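Tudor domain-containing protein 1 (Homo sapiens, PDB 5M9N) binds arginine-methylated partners such as Piwi proteins through its Tudor domains and probably acts in piRNA-mediated repression of transposable elements during spermatogenesis. Local coordinates at residues 99-104 with 139-144. Numbering follows the deposited sequence.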
# COMPACT_ATOMS: atom_id res chain seq x y z
N TRP A 99 12.88 -7.23 5.14
CA TRP A 99 12.23 -6.47 6.17
C TRP A 99 11.50 -5.25 5.55
O TRP A 99 12.05 -4.56 4.71
CB TRP A 99 13.26 -6.02 7.18
CG TRP A 99 13.69 -7.19 8.06
CD1 TRP A 99 14.84 -7.95 7.90
CD2 TRP A 99 13.02 -7.73 9.18
NE1 TRP A 99 14.92 -8.90 8.85
CE2 TRP A 99 13.82 -8.81 9.66
CE3 TRP A 99 11.83 -7.42 9.86
CZ2 TRP A 99 13.48 -9.56 10.77
CZ3 TRP A 99 11.47 -8.19 10.96
CH2 TRP A 99 12.31 -9.25 11.42
N TYR A 100 10.27 -5.05 5.98
CA TYR A 100 9.38 -4.00 5.46
C TYR A 100 8.72 -3.30 6.61
O TYR A 100 8.64 -3.88 7.70
CB TYR A 100 8.35 -4.64 4.51
CG TYR A 100 8.95 -5.20 3.23
CD1 TYR A 100 9.14 -4.44 2.10
CD2 TYR A 100 9.37 -6.51 3.19
CE1 TYR A 100 9.78 -4.98 0.95
CE2 TYR A 100 9.94 -7.07 2.09
CZ TYR A 100 10.17 -6.29 0.96
OH TYR A 100 10.71 -6.95 -0.08
N ARG A 101 8.18 -2.11 6.37
CA ARG A 101 7.37 -1.42 7.38
C ARG A 101 5.94 -1.97 7.38
O ARG A 101 5.31 -2.28 6.36
CB ARG A 101 7.45 0.07 7.18
CG ARG A 101 8.88 0.57 7.21
CD ARG A 101 8.98 2.04 7.22
NE ARG A 101 8.25 2.69 6.13
CZ ARG A 101 8.31 3.98 5.87
NH1 ARG A 101 9.06 4.79 6.57
NH2 ARG A 101 7.61 4.47 4.89
N ALA A 102 5.42 -2.20 8.59
CA ALA A 102 4.16 -2.88 8.66
C ALA A 102 3.32 -2.37 9.85
O ALA A 102 3.87 -2.05 10.88
CB ALA A 102 4.37 -4.35 8.78
N SER A 103 2.03 -2.26 9.59
CA SER A 103 1.02 -1.90 10.62
C SER A 103 0.47 -3.15 11.23
O SER A 103 0.07 -4.04 10.54
CB SER A 103 -0.10 -1.16 9.93
OG SER A 103 -0.98 -0.64 10.88
N VAL A 104 0.40 -3.20 12.55
CA VAL A 104 -0.20 -4.35 13.24
C VAL A 104 -1.73 -4.28 13.17
O VAL A 104 -2.30 -3.38 13.77
CB VAL A 104 0.28 -4.34 14.68
CG1 VAL A 104 -0.32 -5.50 15.48
CG2 VAL A 104 1.81 -4.38 14.70
N LEU A 139 10.92 5.91 10.21
CA LEU A 139 9.64 6.51 9.81
C LEU A 139 9.77 7.88 9.14
O LEU A 139 8.77 8.57 8.96
CB LEU A 139 8.69 6.63 11.03
CG LEU A 139 8.32 5.33 11.72
CD1 LEU A 139 7.42 5.59 12.92
CD2 LEU A 139 7.61 4.45 10.72
N GLU A 140 10.97 8.28 8.75
CA GLU A 140 11.15 9.56 8.10
C GLU A 140 10.60 9.57 6.66
O GLU A 140 10.03 10.57 6.27
CB GLU A 140 12.61 10.00 8.15
CG GLU A 140 13.02 10.37 9.56
CD GLU A 140 14.44 10.86 9.67
OE1 GLU A 140 15.24 10.60 8.74
OE2 GLU A 140 14.77 11.48 10.70
N LEU A 141 10.75 8.47 5.92
CA LEU A 141 10.06 8.31 4.64
C LEU A 141 8.55 8.22 4.85
O LEU A 141 8.12 7.45 5.69
CB LEU A 141 10.54 7.04 3.91
CG LEU A 141 10.08 6.95 2.43
CD1 LEU A 141 10.77 8.06 1.66
CD2 LEU A 141 10.40 5.62 1.77
N PRO A 142 7.73 9.02 4.13
CA PRO A 142 6.31 8.76 4.23
C PRO A 142 5.93 7.40 3.70
O PRO A 142 6.60 6.84 2.81
CB PRO A 142 5.64 9.91 3.45
CG PRO A 142 6.71 10.90 3.15
CD PRO A 142 8.02 10.34 3.55
N MET A 143 4.85 6.86 4.26
CA MET A 143 4.30 5.61 3.81
C MET A 143 3.96 5.61 2.32
O MET A 143 3.30 6.53 1.79
CB MET A 143 3.06 5.24 4.64
CG MET A 143 3.34 5.02 6.11
SD MET A 143 1.86 4.59 7.03
CE MET A 143 0.97 6.12 6.89
N GLN A 144 4.47 4.64 1.59
CA GLN A 144 4.41 4.73 0.15
C GLN A 144 3.21 4.12 -0.56
O GLN A 144 3.09 4.34 -1.77
CB GLN A 144 5.70 4.20 -0.42
CG GLN A 144 6.92 5.00 0.05
CD GLN A 144 7.01 6.38 -0.58
OE1 GLN A 144 7.00 6.50 -1.83
NE2 GLN A 144 7.16 7.40 0.23
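R101 reaches from the second strand of the Tudor barrel to the main-chain carbonyls of L141 and P142. These lie in the loop that leads out of the barrel to strand 146-150. That strand belongs to the mixed sheet of the other lobe of this extended Tudor domain, so the arginine ties the barrel to the connection between the two lobes. All of the bonding across the contact comes from this one side chain. Its CG stands anti to the carbonyl carbon (chi1 -56°), and the chain bends at chi3, which turns the guanidinium end-on to the loop. NH1 and NH2 both bond to a single atom, the carbonyl oxygen of L141. NH1 lies 3.0 Å from L141 O, and NH2 lies 3.1 Å from the same oxygen. L141 O sits close to the guanidinium plane. The two nitrogens approach it from one face of the carbonyl: NH1 is tilted moderately from the carbonyl plane, NH2 stands well above it. NH2 also makes a weak, bent bond to P142 O at 3.3 Å. Outside the two segments, D119 forms a salt bridge with NH2 and L138 O accepts from NH1. D119 also accepts from the backbone N of Q144, so one carboxylate joins the arginine to the loop. L139 CA and M143 CA each approach the guanidinium obliquely. L141 CB lies 3.8 Å from R101 NH1. Y100, the preceding residue, packs against a modified side chain of the bound peptide, but its own side chain makes no contact with residues 139-144. Within the loop, Q144 folds back on P142: its NE2 donates to P142 O at 2.7 Å, from above the carbonyl plane.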